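Local coordinates for protein cephalosporin acylase (Bacillus halodurans, PDB 2NLZ) that is of unconfirmed function but probably acts as an N-terminal nucleophile hydrolase of the gamma-glutamyltranspeptidase family, possibly as a cephalosporin acylase, at residues Val359-Ala364 with Val371-Ser376; Met25-Gln30 with Arg511-Trp516; Asp258-Arg263 with Phe286-Lys291. The protein carries 1 engineered substitution. All blocks are in the same frame, centred on the assembly; numbering follows the deposited sequence.

Interaction 1. Residues Val359-Ala364 with Val371-Ser376; sequences VYLATA and VSFIQS
Leu361 and Phe373 face each other on the close-packed side of this strand pair. CD2 of Leu361 lies 3.7 Å from CB of Phe373, and Leu361 CD1 reaches the ring at Phe373 CD2 (3.9 Å). With CG of Phe373 anti to the backbone N (chi1 -169°), the ring leans away from Leu361 toward Ala55 of helix 47-61 and Ala72 and Ala74 of strand 71-78. On the same face Val359 runs alongside Gln375, CG2 to CG 3.7 Å, while the Gln375 amide is held by Trp126 and Asn66. Together strands 359-365 and 370-376 form an antiparallel beta hairpin within the alpha-beta-beta-alpha fold of the Ntn hydrolases, this face turned to a helix layer. Paired backbone bonds join Val359 with Gln375 and Thr363 with Val371; between them Phe373 N donates to Leu361 O (3.1 Å), nearly straight at 171°. The other face is filled more sparsely by these residues. There Ile374 CB touches the edge of the Tyr360 ring at CD1 (3.9 Å), but across the hairpin Ala362 CB comes no nearer than 4.0 Å, to O of Val371. Pro435 of strand 431-438 packs over Tyr360, Ala362 and Ser372, so this looser side too is buried.

Interaction 2. Residues Met25-Gln30 with Arg511-Trp516; sequences MVATSQ and RGQIIW
Gln513 lays its folded side chain against the backbone of Ala27, Thr28 and Ser29. Its CB lies 4.0 Å from the methyl CB of Ala27, and CG runs alongside the strand to the Ala27 carbonyl, 3.6 Å from O. The bend about CB-CG (chi2 -79°) then swings CD across it, 3.6 Å from CA of Thr28. The amide ends against main chain without bonding to it: OE1 is 3.7 Å from Ser29 N, whereas NE2 stands beside Thr28 N, another donor, and gives its hydrogen bond to Thr528 OG1. Two residues along, the contact is apolar. Met25 and Ile515 run antiparallel, flank to flank, Met25 SD 3.7 Å from Ile515 CG2 and Met25 CG 3.8 Å from Ile515 CD1. Ala27 lies between these two clusters. The strand axes run almost antiparallel, 163° apart, yet 6.7 Å separates them and no hydrogen bond passes across, consistent with strands from the two facing sheets of an Ntn-hydrolase sandwich. Strand 24-28 pairs instead with strands 359-365 and 535-538 and turns Val26 and Thr28 to helices 31-42 and 47-61, while strand 512-517 lies between strands 431-438 and 524-528.

Interaction 3. Residues Asp258-Arg263 with Phe286-Lys291; sequences DYRGYR and FEFYHK
Arg260 reaches across to Phe286 and Phe288 with its guanidinium group. Arg260 NH2 donates to the carbonyl O of Phe286 (3.0 Å), approaching nearly along the C=O direction, but the bond is bent at the hydrogen (135°) and the oxygen sits out of the guanidinium plane. Arg260 NH2 also meets the edge of the Phe288 ring, 3.4 Å from CE2. Guanidinium and ring planes are 80° apart, so the two groups meet almost perpendicularly. Tyr259, the residue before it at the end of strand 250-259, comes in at about a right angle to Phe288 as well, with OH 4.1 Å from CE2. CG of Arg260 lies over one face of the tyrosine ring, offset toward its rim, and from there the chain runs extended to NE, where a quarter turn about CD-NE (chi4 -93°) swings Arg260 NH2 to 3.2 Å from Tyr259 OH, to which it donates. Asp457, the last residue of helix 444-457, clamps both groups, with one carboxylate oxygen on Arg260 NE and the other on Tyr259 OH. Glu287 is a nearby opposite charge: its OE1 is 4.5 Å from Arg260 NH1 and no N-H points at it, so any attraction is probably weak and purely electrostatic. Further along the loop, His290 stacks on the His290 ring of a second subunit, placing this surface contact next to a subunit interface. At the turn, Asp258 OD1 accepts from Gly261 N (3.2 Å), an Asx motif that braces the bend. Tyr259 to Tyr262 form a type I' turn, with Arg260 and Gly261 at its centre, the tight connection of a two-residue beta hairpin; here it joins strands 250-259 and 262-266 and is pinned by its arginine to the loop between helices 274-283 and 294-314.

How the interactions relate
From the N terminus, segment 25-30 comes first and finds its partner only at 511-516, so interaction 2 closes a loop of 480 residues that encloses both others. Inside it, interaction 3 closes a short loop spanning helix 274-283, and interaction 1 follows as a hairpin; these two are in series and none of the three cross. Interactions 1 and 2 touch: a probable hydrogen bond between Ala362 O and Ala27 N joins them, and Ile515 and Gln513 pack on the same hairpin. Interaction 3 lies at the periphery, its centre about 25 Å from that of interaction 1, tying a hairpin end to a surface loop.

Interaction 1. Residues Val359-Ala364 with Val371-Ser376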
loop_
_atom_site.group_PDB
_atom_site.type_symbol
_atom_site.label_atom_id
_atom_site.label_comp_id
_atom_site.label_asym_id
_atom_site.label_seq_id
_atom_site.Cartn_x
_atom_site.Cartn_y
_atom_site.Cartn_z
ATOM N N VAL D 359 -16.452 -11.058 -24.846
ATOM C CA VAL D 359 -16.045 -9.671 -25.053
ATOM C C VAL D 359 -17.189 -8.718 -24.725
ATOM O O VAL D 359 -18.309 -8.887 -25.210
ATOM C CB VAL D 359 -15.473 -9.392 -26.493
ATOM C CG1 VAL D 359 -14.119 -10.038 -26.661
ATOM C CG2 VAL D 359 -16.413 -9.875 -27.582
ATOM N N TYR D 360 -16.913 -7.736 -23.879
ATOM C CA TYR D 360 -17.894 -6.693 -23.607
ATOM C C TYR D 360 -17.462 -5.369 -24.222
ATOM O O TYR D 360 -16.272 -5.114 -24.430
ATOM C CB TYR D 360 -18.230 -6.549 -22.106
ATOM C CG TYR D 360 -19.250 -5.460 -21.884
ATOM C CD1 TYR D 360 -20.572 -5.653 -22.252
ATOM C CD2 TYR D 360 -18.885 -4.215 -21.377
ATOM C CE1 TYR D 360 -21.515 -4.646 -22.110
ATOM C CE2 TYR D 360 -19.819 -3.203 -21.229
ATOM C CZ TYR D 360 -21.135 -3.428 -21.599
ATOM O OH TYR D 360 -22.081 -2.441 -21.462
ATOM N N LEU D 361 -18.448 -4.527 -24.500
ATOM C CA LEU D 361 -18.296 -3.400 -25.389
ATOM C C LEU D 361 -19.382 -2.398 -25.012
ATOM O O LEU D 361 -20.518 -2.795 -24.704
ATOM C CB LEU D 361 -18.500 -3.928 -26.811
ATOM C CG LEU D 361 -18.660 -3.195 -28.127
ATOM C CD1 LEU D 361 -18.763 -4.289 -29.145
ATOM C CD2 LEU D 361 -19.896 -2.309 -28.173
ATOM N N ALA D 362 -19.047 -1.110 -25.025
ATOM C CA ALA D 362 -20.060 -0.090 -24.808
ATOM C C ALA D 362 -19.827 1.091 -25.713
ATOM O O ALA D 362 -18.698 1.559 -25.861
ATOM C CB ALA D 362 -20.091 0.351 -23.363
ATOM N N THR D 363 -20.909 1.562 -26.330
ATOM C CA THR D 363 -20.858 2.708 -27.228
ATOM C C THR D 363 -21.973 3.720 -26.941
ATOM O O THR D 363 -23.080 3.364 -26.513
ATOM C CB THR D 363 -20.987 2.272 -28.677
ATOM O OG1 THR D 363 -22.092 1.374 -28.785
ATOM C CG2 THR D 363 -19.735 1.550 -29.152
ATOM N N ALA D 364 -21.662 4.986 -27.183
ATOM C CA ALA D 364 -22.638 6.066 -27.075
ATOM C C ALA D 364 -22.294 7.173 -28.081
ATOM O O ALA D 364 -21.117 7.360 -28.435
ATOM C CB ALA D 364 -22.670 6.615 -25.664
ATOM N N VAL D 371 -25.371 1.868 -26.539
ATOM C CA VAL D 371 -25.508 0.405 -26.564
ATOM C C VAL D 371 -24.585 -0.366 -25.625
ATOM O O VAL D 371 -23.404 -0.057 -25.489
ATOM C CB VAL D 371 -25.519 -0.201 -28.020
ATOM C CG1 VAL D 371 -24.872 0.733 -29.018
ATOM C CG2 VAL D 371 -24.900 -1.616 -28.074
ATOM N N SER D 372 -25.176 -1.353 -24.963
ATOM C CA SER D 372 -24.476 -2.379 -24.215
ATOM C C SER D 372 -24.461 -3.638 -25.077
ATOM O O SER D 372 -25.510 -4.217 -25.335
ATOM C CB SER D 372 -25.245 -2.657 -22.927
ATOM O OG SER D 372 -24.547 -3.518 -22.045
ATOM N N PHE D 373 -23.280 -4.050 -25.533
ATOM C CA PHE D 373 -23.155 -5.202 -26.428
ATOM C C PHE D 373 -22.180 -6.196 -25.871
ATOM O O PHE D 373 -21.122 -5.817 -25.383
ATOM C CB PHE D 373 -22.652 -4.780 -27.815
ATOM C CG PHE D 373 -22.758 -5.861 -28.852
ATOM C CD1 PHE D 373 -23.900 -5.975 -29.641
ATOM C CD2 PHE D 373 -21.723 -6.777 -29.039
ATOM C CE1 PHE D 373 -24.005 -6.983 -30.600
ATOM C CE2 PHE D 373 -21.823 -7.793 -29.995
ATOM C CZ PHE D 373 -22.957 -7.890 -30.783
ATOM N N ILE D 374 -22.515 -7.475 -25.997
ATOM C CA ILE D 374 -21.661 -8.530 -25.504
ATOM C C ILE D 374 -21.799 -9.792 -26.375
ATOM O O ILE D 374 -22.908 -10.142 -26.789
ATOM C CB ILE D 374 -21.983 -8.775 -24.018
ATOM C CG1 ILE D 374 -20.991 -9.725 -23.361
ATOM C CG2 ILE D 374 -23.403 -9.227 -23.850
ATOM C CD1 ILE D 374 -20.955 -9.579 -21.864
ATOM N N GLN D 375 -20.680 -10.448 -26.692
ATOM C CA GLN D 375 -20.730 -11.731 -27.421
ATOM C C GLN D 375 -19.653 -12.702 -26.956
ATOM O O GLN D 375 -18.601 -12.276 -26.498
ATOM C CB GLN D 375 -20.682 -11.544 -28.955
ATOM C CG GLN D 375 -19.373 -11.050 -29.509
ATOM C CD GLN D 375 -19.412 -10.762 -30.983
ATOM O OE1 GLN D 375 -20.443 -10.379 -31.527
ATOM N NE2 GLN D 375 -18.275 -10.925 -31.643
ATOM N N SER D 376 -19.920 -14.002 -27.087
ATOM C CA SER D 376 -18.991 -15.027 -26.614
ATOM C C SER D 376 -19.123 -16.380 -27.321
ATOM O O SER D 376 -20.188 -16.742 -27.815
ATOM C CB SER D 376 -19.157 -15.211 -25.102
ATOM O OG SER D 376 -18.459 -16.332 -24.603
#

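Interaction 2. Residues Met25-Gln30 with Arg511-Trp516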
loop_
_atom_site.group_PDB
_atom_site.type_symbol
_atom_site.label_atom_id
_atom_site.label_comp_id
_atom_site.label_asym_id
_atom_site.label_seq_id
_atom_site.Cartn_x
_atom_site.Cartn_y
_atom_site.Cartn_z
ATOM N N MET D 25 -18.357 7.864 -28.051
ATOM C CA MET D 25 -17.461 7.149 -27.157
ATOM C C MET D 25 -17.573 5.648 -27.362
ATOM O O MET D 25 -18.674 5.102 -27.487
ATOM C CB MET D 25 -17.767 7.497 -25.702
ATOM C CG MET D 25 -16.744 6.961 -24.705
ATOM S SD MET D 25 -17.083 7.490 -23.019
ATOM C CE MET D 25 -16.379 9.126 -23.026
ATOM N N VAL D 26 -16.423 4.989 -27.416
ATOM C CA VAL D 26 -16.378 3.543 -27.530
ATOM C C VAL D 26 -15.478 3.023 -26.425
ATOM O O VAL D 26 -14.394 3.571 -26.198
ATOM C CB VAL D 26 -15.854 3.100 -28.908
ATOM C CG1 VAL D 26 -15.779 1.599 -28.993
ATOM C CG2 VAL D 26 -16.756 3.616 -29.983
ATOM N N ALA D 27 -15.949 1.992 -25.728
ATOM C CA ALA D 27 -15.221 1.400 -24.627
ATOM C C ALA D 27 -15.244 -0.121 -24.738
ATOM O O ALA D 27 -16.302 -0.761 -24.657
ATOM C CB ALA D 27 -15.790 1.864 -23.295
ATOM N N THR D 28 -14.065 -0.694 -24.937
ATOM C CA THR D 28 -13.938 -2.132 -25.098
ATOM C C THR D 28 -12.536 -2.647 -24.736
ATOM O O THR D 28 -11.619 -1.866 -24.440
ATOM C CB THR D 28 -14.319 -2.581 -26.529
ATOM O OG1 THR D 28 -14.416 -4.013 -26.575
ATOM C CG2 THR D 28 -13.289 -2.067 -27.551
ATOM N N SER D 29 -12.393 -3.972 -24.796
ATOM C CA SER D 29 -11.209 -4.665 -24.343
ATOM C C SER D 29 -10.090 -4.769 -25.371
ATOM O O SER D 29 -9.079 -5.419 -25.109
ATOM C CB SER D 29 -11.599 -6.064 -23.889
ATOM O OG SER D 29 -12.109 -6.807 -24.973
ATOM N N GLN D 30 -10.248 -4.158 -26.537
ATOM C CA GLN D 30 -9.157 -4.180 -27.510
ATOM C C GLN D 30 -9.056 -2.831 -28.187
ATOM O O GLN D 30 -10.005 -2.425 -28.843
ATOM C CB GLN D 30 -9.400 -5.273 -28.543
ATOM C CG GLN D 30 -8.140 -5.970 -29.011
ATOM C CD GLN D 30 -7.428 -6.714 -27.889
ATOM O OE1 GLN D 30 -6.201 -6.651 -27.772
ATOM N NE2 GLN D 30 -8.194 -7.424 -27.057
ATOM N N ARG D 511 -13.683 -8.423 -16.843
ATOM C CA ARG D 511 -13.342 -7.164 -17.499
ATOM C C ARG D 511 -14.596 -6.305 -17.613
ATOM O O ARG D 511 -15.657 -6.783 -17.987
ATOM C CB ARG D 511 -12.713 -7.422 -18.878
ATOM C CG ARG D 511 -11.353 -8.139 -18.807
ATOM C CD ARG D 511 -10.966 -8.832 -20.099
ATOM N NE ARG D 511 -10.104 -9.985 -19.849
ATOM C CZ ARG D 511 -9.587 -10.756 -20.801
ATOM N NH1 ARG D 511 -9.838 -10.502 -22.077
ATOM N NH2 ARG D 511 -8.814 -11.783 -20.479
ATOM N N GLY D 512 -14.491 -5.033 -17.283
ATOM C CA GLY D 512 -15.665 -4.184 -17.350
ATOM C C GLY D 512 -15.487 -2.978 -18.239
ATOM O O GLY D 512 -14.359 -2.539 -18.486
ATOM N N GLN D 513 -16.602 -2.453 -18.744
ATOM C CA GLN D 513 -16.611 -1.142 -19.390
ATOM C C GLN D 513 -17.875 -0.405 -18.966
ATOM O O GLN D 513 -18.939 -1.008 -18.785
ATOM C CB GLN D 513 -16.563 -1.232 -20.919
ATOM C CG GLN D 513 -15.724 -2.368 -21.507
ATOM C CD GLN D 513 -14.248 -2.073 -21.496
ATOM O OE1 GLN D 513 -13.424 -2.987 -21.381
ATOM N NE2 GLN D 513 -13.899 -0.791 -21.616
ATOM N N ILE D 514 -17.745 0.908 -18.807
ATOM C CA ILE D 514 -18.844 1.755 -18.403
ATOM C C ILE D 514 -18.778 3.044 -19.216
ATOM O O ILE D 514 -17.709 3.622 -19.392
ATOM C CB ILE D 514 -18.777 2.082 -16.878
ATOM C CG1 ILE D 514 -19.139 0.851 -16.031
ATOM C CG2 ILE D 514 -19.703 3.231 -16.513
ATOM C CD1 ILE D 514 -18.798 0.977 -14.542
ATOM N N ILE D 515 -19.931 3.454 -19.740
ATOM C CA ILE D 515 -20.132 4.817 -20.224
ATOM C C ILE D 515 -21.373 5.390 -19.529
ATOM O O ILE D 515 -22.460 4.825 -19.663
ATOM C CB ILE D 515 -20.320 4.885 -21.763
ATOM C CG1 ILE D 515 -19.096 4.350 -22.494
ATOM C CG2 ILE D 515 -20.520 6.309 -22.204
ATOM C CD1 ILE D 515 -19.270 4.276 -23.991
ATOM N N TRP D 516 -21.213 6.482 -18.781
ATOM C CA TRP D 516 -22.364 7.192 -18.220
ATOM C C TRP D 516 -22.625 8.520 -18.928
ATOM O O TRP D 516 -21.707 9.300 -19.180
ATOM C CB TRP D 516 -22.254 7.460 -16.703
ATOM C CG TRP D 516 -22.109 6.273 -15.755
ATOM C CD1 TRP D 516 -21.361 6.250 -14.620
ATOM C CD2 TRP D 516 -22.731 4.976 -15.848
ATOM N NE1 TRP D 516 -21.450 5.027 -14.006
ATOM C CE2 TRP D 516 -22.287 4.223 -14.732
ATOM C CE3 TRP D 516 -23.613 4.377 -16.761
ATOM C CZ2 TRP D 516 -22.692 2.892 -14.503
ATOM C CZ3 TRP D 516 -24.020 3.044 -16.538
ATOM C CH2 TRP D 516 -23.559 2.322 -15.414
#

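Interaction 3. Residues Asp258-Arg263 with Phe286-Lys291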
loop_
_atom_site.group_PDB
_atom_site.type_symbol
_atom_site.label_atom_id
_atom_site.label_comp_id
_atom_site.label_asym_id
_atom_site.label_seq_id
_atom_site.Cartn_x
_atom_site.Cartn_y
_atom_site.Cartn_z
ATOM N N ASP D 258 -36.169 -1.384 -9.482
ATOM C CA ASP D 258 -35.902 -0.054 -8.956
ATOM C C ASP D 258 -34.841 -0.192 -7.886
ATOM O O ASP D 258 -35.094 -0.787 -6.844
ATOM C CB ASP D 258 -37.154 0.591 -8.373
ATOM C CG ASP D 258 -36.930 2.046 -7.974
ATOM O OD1 ASP D 258 -36.262 2.306 -6.943
ATOM O OD2 ASP D 258 -37.435 2.934 -8.689
ATOM N N TYR D 259 -33.649 0.330 -8.158
ATOM C CA TYR D 259 -32.586 0.344 -7.154
ATOM C C TYR D 259 -32.272 1.772 -6.712
ATOM O O TYR D 259 -31.452 2.476 -7.323
ATOM C CB TYR D 259 -31.323 -0.398 -7.628
ATOM C CG TYR D 259 -30.369 -0.682 -6.492
ATOM C CD1 TYR D 259 -30.610 -1.730 -5.612
ATOM C CD2 TYR D 259 -29.244 0.116 -6.280
ATOM C CE1 TYR D 259 -29.757 -1.984 -4.553
ATOM C CE2 TYR D 259 -28.385 -0.126 -5.228
ATOM C CZ TYR D 259 -28.644 -1.183 -4.362
ATOM O OH TYR D 259 -27.798 -1.448 -3.297
ATOM N N ARG D 260 -32.952 2.177 -5.637
ATOM C CA ARG D 260 -32.760 3.475 -4.985
ATOM C C ARG D 260 -32.973 4.638 -5.942
ATOM O O ARG D 260 -32.181 5.588 -5.965
ATOM C CB ARG D 260 -31.382 3.547 -4.310
ATOM C CG ARG D 260 -30.970 2.224 -3.707
ATOM C CD ARG D 260 -30.023 2.389 -2.574
ATOM N NE ARG D 260 -29.529 1.095 -2.112
ATOM C CZ ARG D 260 -30.083 0.393 -1.133
ATOM N NH1 ARG D 260 -31.158 0.856 -0.510
ATOM N NH2 ARG D 260 -29.562 -0.773 -0.775
ATOM N N GLY D 261 -34.047 4.540 -6.731
ATOM C CA GLY D 261 -34.446 5.593 -7.673
ATOM C C GLY D 261 -34.063 5.315 -9.115
ATOM O O GLY D 261 -34.777 5.710 -10.051
ATOM N N TYR D 262 -32.920 4.649 -9.281
ATOM C CA TYR D 262 -32.430 4.217 -10.582
ATOM C C TYR D 262 -33.160 2.942 -10.997
ATOM O O TYR D 262 -33.779 2.268 -10.165
ATOM C CB TYR D 262 -30.923 3.938 -10.517
ATOM C CG TYR D 262 -30.050 5.162 -10.298
ATOM C CD1 TYR D 262 -29.392 5.764 -11.367
ATOM C CD2 TYR D 262 -29.875 5.706 -9.019
ATOM C CE1 TYR D 262 -28.592 6.881 -11.178
ATOM C CE2 TYR D 262 -29.073 6.827 -8.817
ATOM C CZ TYR D 262 -28.436 7.407 -9.905
ATOM O OH TYR D 262 -27.638 8.512 -9.734
ATOM N N ARG D 263 -33.093 2.616 -12.283
ATOM C CA ARG D 263 -33.545 1.315 -12.755
ATOM C C ARG D 263 -32.402 0.552 -13.422
ATOM O O ARG D 263 -31.743 1.058 -14.339
ATOM C CB ARG D 263 -34.758 1.438 -13.682
ATOM C CG ARG D 263 -36.000 1.981 -12.990
ATOM C CD ARG D 263 -37.276 1.520 -13.682
ATOM N NE ARG D 263 -37.633 0.139 -13.348
ATOM C CZ ARG D 263 -38.423 -0.213 -12.337
ATOM N NH1 ARG D 263 -38.944 0.710 -11.544
ATOM N NH2 ARG D 263 -38.692 -1.489 -12.115
ATOM N N PHE D 286 -31.503 -3.385 2.861
ATOM C CA PHE D 286 -30.499 -2.877 3.786
ATOM C C PHE D 286 -30.021 -1.494 3.353
ATOM O O PHE D 286 -30.009 -1.168 2.164
ATOM C CB PHE D 286 -29.282 -3.797 3.823
ATOM C CG PHE D 286 -29.598 -5.232 4.133
ATOM C CD1 PHE D 286 -30.212 -5.588 5.334
ATOM C CD2 PHE D 286 -29.224 -6.238 3.244
ATOM C CE1 PHE D 286 -30.476 -6.924 5.637
ATOM C CE2 PHE D 286 -29.479 -7.582 3.536
ATOM C CZ PHE D 286 -30.109 -7.928 4.737
ATOM N N GLU D 287 -29.622 -0.686 4.328
ATOM C CA GLU D 287 -28.914 0.559 4.053
ATOM C C GLU D 287 -27.412 0.262 4.145
ATOM O O GLU D 287 -27.017 -0.775 4.688
ATOM C CB GLU D 287 -29.331 1.663 5.043
ATOM C CG GLU D 287 -30.841 1.940 5.138
ATOM C CD GLU D 287 -31.428 2.526 3.861
ATOM O OE1 GLU D 287 -30.738 3.321 3.188
ATOM O OE2 GLU D 287 -32.587 2.194 3.535
ATOM N N PHE D 288 -26.573 1.149 3.612
ATOM C CA PHE D 288 -25.119 0.905 3.596
ATOM C C PHE D 288 -24.275 2.097 4.053
ATOM O O PHE D 288 -23.568 2.019 5.068
ATOM C CB PHE D 288 -24.671 0.420 2.214
ATOM C CG PHE D 288 -25.258 -0.901 1.834
ATOM C CD1 PHE D 288 -24.772 -2.073 2.394
ATOM C CD2 PHE D 288 -26.320 -0.977 0.948
ATOM C CE1 PHE D 288 -25.320 -3.298 2.069
ATOM C CE2 PHE D 288 -26.870 -2.209 0.618
ATOM C CZ PHE D 288 -26.367 -3.369 1.186
ATOM N N TYR D 289 -24.369 3.181 3.282
ATOM C CA TYR D 289 -23.678 4.458 3.528
ATOM C C TYR D 289 -22.203 4.451 3.107
ATOM O O TYR D 289 -21.782 5.338 2.362
ATOM C CB TYR D 289 -23.880 4.982 4.967
ATOM C CG TYR D 289 -25.335 5.029 5.417
ATOM C CD1 TYR D 289 -26.248 5.904 4.822
ATOM C CD2 TYR D 289 -25.797 4.196 6.440
ATOM C CE1 TYR D 289 -27.579 5.945 5.232
ATOM C CE2 TYR D 289 -27.124 4.231 6.858
ATOM C CZ TYR D 289 -28.008 5.105 6.250
ATOM O OH TYR D 289 -29.319 5.134 6.666
ATOM N N HIS D 290 -21.426 3.466 3.561
ATOM C CA HIS D 290 -20.049 3.313 3.060
ATOM C C HIS D 290 -19.688 1.928 2.486
ATOM O O HIS D 290 -20.113 0.894 3.013
ATOM C CB HIS D 290 -19.008 3.759 4.085
ATOM C CG HIS D 290 -17.652 3.987 3.489
ATOM N ND1 HIS D 290 -17.339 5.116 2.762
ATOM C CD2 HIS D 290 -16.536 3.216 3.483
ATOM C CE1 HIS D 290 -16.085 5.040 2.349
ATOM N NE2 HIS D 290 -15.576 3.896 2.774
ATOM N N LYS D 291 -18.879 1.933 1.424
ATOM C CA LYS D 291 -18.518 0.728 0.672
ATOM C C LYS D 291 -17.600 -0.251 1.393
ATOM O O LYS D 291 -17.874 -1.452 1.428
ATOM C CB LYS D 291 -17.849 1.114 -0.639
ATOM C CG LYS D 291 -17.293 -0.066 -1.407
ATOM C CD LYS D 291 -16.812 0.364 -2.766
ATOM C CE LYS D 291 -16.021 -0.748 -3.475
ATOM N NZ LYS D 291 -16.800 -1.998 -3.732
#